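Local coordinates for protein SOSEKI 4 (Arabidopsis thaliana, PDB 6RSN) that forms polymer filaments through its DIX-like domain, interprets polarity cues, can influence plant cell division orientation, and promotes auxin biosynthesis and signalling, at residues A[76-81]-A[86-91]. The protein carries 1 engineered substitution. Sequence-based numbering, arbitrary orientation.
Sequences DFIFPV and YVLKGS
The ring of Y86 lies against the backbone of I78, F79 and P80, joining the 76-81 segment to strand 86-92, a central strand of the ubiquitin-like sheet of this DIX-like domain. Y86 buries the most surface here, followed by I78. The CB of Y86 leaves the strand alongside the 76-81 segment; with CG anti to the carbonyl carbon (chi1 -67°) the ring lies next to P80, both side chains pointing the same way. P80 covers one face in a CH-pi contact: its CB sits 4.2 Å from the centroid of the Y86 ring, 26° off the normal. A proline suits this place, since its compact ring presents CH groups to the aromatic. The edge of the Y86 ring instead meets the carbonyl of I78, CE1 of Y86 lying 3.5 Å from I78 O.

I78 serves two neighbours at once through its branched shape: CG2 reaches CD1 of Y86 at 3.9 Å, while CD1, at the end of an extended chain (chi2 177°), meets CD2 of L88 at 4.1 Å, the two side chains crossing at about a right angle. Both are buried, as suits branched hydrocarbons; L88 also touches V8 and S59. CG1 of V81, a poorly ordered residue, meets CG2 of V87 at 4.2 Å.

V87 N-H donates to a water that lies 3.2 Å from F79 O, a long contact with competing acceptors. Tyrosine adds a hydroxyl to its flat face: another water donates to I78 O at 2.6 Å and hydrogen-bonds Y86 OH at 2.7 Å, an oxygen also bonded to NE2 of Q84.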
ATOM      1  N   ASP A  76       6.377   8.736  -3.330  1.00 34.55           N
ATOM      2  CA  ASP A  76       7.391   7.889  -2.725  1.00 32.94           C
ATOM      3  C   ASP A  76       7.491   6.507  -3.378  1.00 32.10           C
ATOM      4  O   ASP A  76       6.504   5.892  -3.807  1.00 29.52           O
ATOM      5  CB  ASP A  76       7.214   7.691  -1.218  1.00 32.33           C
ATOM      6  CG  ASP A  76       7.453   8.930  -0.376  1.00 37.02           C
ATOM      7  OD1 ASP A  76       8.050   9.918  -0.918  1.00 43.08           O
ATOM      8  OD2 ASP A  76       7.107   8.892   0.832  1.00 38.44           O
ATOM      9  N   PHE A  77       8.729   6.006  -3.403  1.00 33.28           N
ATOM     10  CA  PHE A  77       9.070   4.660  -3.836  1.00 33.86           C
ATOM     11  C   PHE A  77       8.744   3.725  -2.686  1.00 33.34           C
ATOM     12  O   PHE A  77       8.885   4.078  -1.498  1.00 34.79           O
ATOM     13  CB  PHE A  77      10.593   4.630  -4.063  1.00 35.18           C
ATOM     14  CG  PHE A  77      11.208   3.362  -4.611  1.00 36.33           C
ATOM     15  CD1 PHE A  77      11.325   3.162  -5.976  1.00 38.91           C
ATOM     16  CD2 PHE A  77      11.657   2.356  -3.763  1.00 35.63           C
ATOM     17  CE1 PHE A  77      11.919   2.021  -6.511  1.00 41.28           C
ATOM     18  CE2 PHE A  77      12.273   1.227  -4.304  1.00 37.07           C
ATOM     19  CZ  PHE A  77      12.384   1.046  -5.661  1.00 40.90           C
ATOM     20  N   ILE A  78       8.263   2.531  -3.051  1.00 34.80           N
ATOM     21  CA  ILE A  78       7.894   1.555  -2.051  1.00 31.77           C
ATOM     22  C   ILE A  78       8.894   0.407  -2.070  1.00 35.06           C
ATOM     23  O   ILE A  78       9.111  -0.211  -3.101  1.00 32.79           O
ATOM     24  CB  ILE A  78       6.478   1.001  -2.307  1.00 32.99           C
ATOM     25  CG1 ILE A  78       5.426   2.121  -2.235  1.00 29.35           C
ATOM     26  CG2 ILE A  78       6.193  -0.067  -1.267  1.00 31.19           C
ATOM     27  CD1 ILE A  78       3.986   1.652  -2.548  1.00 28.90           C
ATOM     28  N   PHE A  79       9.528   0.136  -0.922  1.00 35.87           N
ATOM     29  CA  PHE A  79      10.399  -1.023  -0.841  1.00 40.01           C
ATOM     30  C   PHE A  79       9.619  -2.289  -0.463  1.00 46.03           C
ATOM     31  O   PHE A  79       8.743  -2.255   0.409  1.00 48.81           O
ATOM     32  CB  PHE A  79      11.487  -0.728   0.184  1.00 39.42           C
ATOM     33  CG  PHE A  79      12.343   0.456  -0.171  1.00 35.83           C
ATOM     34  CD1 PHE A  79      13.376   0.324  -1.088  1.00 36.62           C
ATOM     35  CD2 PHE A  79      12.083   1.703   0.339  1.00 33.19           C
ATOM     36  CE1 PHE A  79      14.169   1.419  -1.381  1.00 38.49           C
ATOM     37  CE2 PHE A  79      12.862   2.808   0.042  1.00 37.25           C
ATOM     38  CZ  PHE A  79      13.952   2.655  -0.807  1.00 36.97           C
ATOM     39  N   PRO A  80       9.985  -3.463  -1.031  1.00 52.65           N
ATOM     40  CA  PRO A  80       9.360  -4.740  -0.670  1.00 56.53           C
ATOM     41  C   PRO A  80       9.840  -5.273   0.680  1.00 61.59           C
ATOM     42  O   PRO A  80      10.890  -4.865   1.189  1.00 55.77           O
ATOM     43  CB  PRO A  80       9.886  -5.685  -1.761  1.00 56.32           C
ATOM     44  CG  PRO A  80      11.262  -5.132  -2.050  1.00 57.52           C
ATOM     45  CD  PRO A  80      11.055  -3.628  -2.024  1.00 54.86           C
ATOM     46  N   VAL A  81       9.056  -6.208   1.232  1.00 68.37           N
ATOM     47  CA  VAL A  81       9.413  -6.933   2.443  1.00 76.57           C
ATOM     48  C   VAL A  81       9.447  -8.427   2.107  1.00 86.04           C
ATOM     49  O   VAL A  81       8.531  -8.940   1.453  1.00 93.01           O
ATOM     50  CB  VAL A  81       8.447  -6.590   3.602  1.00 72.03           C
ATOM     51  CG1 VAL A  81       7.138  -7.379   3.565  1.00 69.98           C
ATOM     52  CG2 VAL A  81       9.111  -6.677   4.966  1.00 69.24           C
ATOM     53  N   TYR A  86       5.051  -7.052  -1.266  1.00 40.55           N
ATOM     54  CA  TYR A  86       4.624  -5.689  -0.980  1.00 33.89           C
ATOM     55  C   TYR A  86       3.403  -5.762  -0.083  1.00 29.58           C
ATOM     56  O   TYR A  86       2.392  -6.373  -0.459  1.00 30.84           O
ATOM     57  CB  TYR A  86       4.275  -4.869  -2.227  1.00 32.55           C
ATOM     58  CG  TYR A  86       5.454  -4.579  -3.122  1.00 34.69           C
ATOM     59  CD1 TYR A  86       6.393  -3.622  -2.770  1.00 34.65           C
ATOM     60  CD2 TYR A  86       5.603  -5.252  -4.323  1.00 37.35           C
ATOM     61  CE1 TYR A  86       7.474  -3.324  -3.580  1.00 37.53           C
ATOM     62  CE2 TYR A  86       6.689  -4.991  -5.149  1.00 40.69           C
ATOM     63  CZ  TYR A  86       7.604  -4.009  -4.786  1.00 39.68           C
ATOM     64  OH  TYR A  86       8.681  -3.749  -5.584  1.00 41.56           O
ATOM     65  N   VAL A  87       3.540  -5.144   1.114  1.00 27.00           N
ATOM     66  CA  VAL A  87       2.459  -5.177   2.101  1.00 25.93           C
ATOM     67  C   VAL A  87       2.279  -3.751   2.577  1.00 25.45           C
ATOM     68  O   VAL A  87       3.235  -3.161   3.094  1.00 26.10           O
ATOM     69  CB  VAL A  87       2.745  -6.089   3.326  1.00 27.60           C
ATOM     70  CG1 VAL A  87       1.625  -5.992   4.338  1.00 29.18           C
ATOM     71  CG2 VAL A  87       2.993  -7.558   2.965  1.00 29.41           C
ATOM     72  N   LEU A  88       1.048  -3.251   2.423  1.00 23.08           N
ATOM     73  CA  LEU A  88       0.767  -1.879   2.805  1.00 22.82           C
ATOM     74  C   LEU A  88      -0.318  -1.905   3.870  1.00 20.57           C
ATOM     75  O   LEU A  88      -1.087  -2.862   3.997  1.00 21.22           O
ATOM     76  CB  LEU A  88       0.183  -1.137   1.596  1.00 23.83           C
ATOM     77  CG  LEU A  88       1.001  -1.131   0.295  1.00 29.81           C
ATOM     78  CD1 LEU A  88       0.336  -0.274  -0.756  1.00 28.54           C
ATOM     79  CD2 LEU A  88       2.449  -0.714   0.462  1.00 30.07           C
ATOM     80  N   LYS A  89      -0.477  -0.736   4.517  1.00 20.27           N
ATOM     81  CA  LYS A  89      -1.579  -0.501   5.434  1.00 20.73           C
ATOM     82  C   LYS A  89      -2.134   0.869   5.072  1.00 20.71           C
ATOM     83  O   LYS A  89      -1.419   1.823   4.875  1.00 20.15           O
ATOM     84  CB  LYS A  89      -1.135  -0.545   6.886  1.00 22.92           C
ATOM     85  CG  LYS A  89      -2.225  -0.303   7.932  1.00 28.25           C
ATOM     86  CD  LYS A  89      -1.494  -0.174   9.258  1.00 35.38           C
ATOM     87  CE  LYS A  89      -2.293  -0.422  10.493  1.00 43.17           C
ATOM     88  NZ  LYS A  89      -1.621   0.299  11.615  1.00 44.07           N
ATOM     89  N   GLY A  90      -3.456   0.917   4.821  1.00 18.93           N
ATOM     90  CA  GLY A  90      -4.140   2.214   4.770  1.00 17.50           C
ATOM     91  C   GLY A  90      -4.849   2.458   6.079  1.00 19.21           C
ATOM     92  O   GLY A  90      -5.725   1.680   6.462  1.00 19.89           O
ATOM     93  N   SER A  91      -4.511   3.597   6.699  1.00 18.40           N
ATOM     94  CA  SER A  91      -5.052   3.907   8.022  1.00 20.19           C
ATOM     95  C   SER A  91      -6.130   4.954   7.790  1.00 18.32           C
ATOM     96  O   SER A  91      -5.842   5.984   7.183  1.00 18.35           O
ATOM     97  CB  SER A  91      -3.935   4.468   8.873  1.00 24.28           C
ATOM     98  OG  SER A  91      -3.017   3.427   9.197  1.00 25.00           O
TER
HETATM   99  O   HOH W   1       9.772  -1.331  -5.379  1.00 41.85           O
HETATM  100  O   HOH W   2       6.204  -3.688   1.809  1.00 35.29           O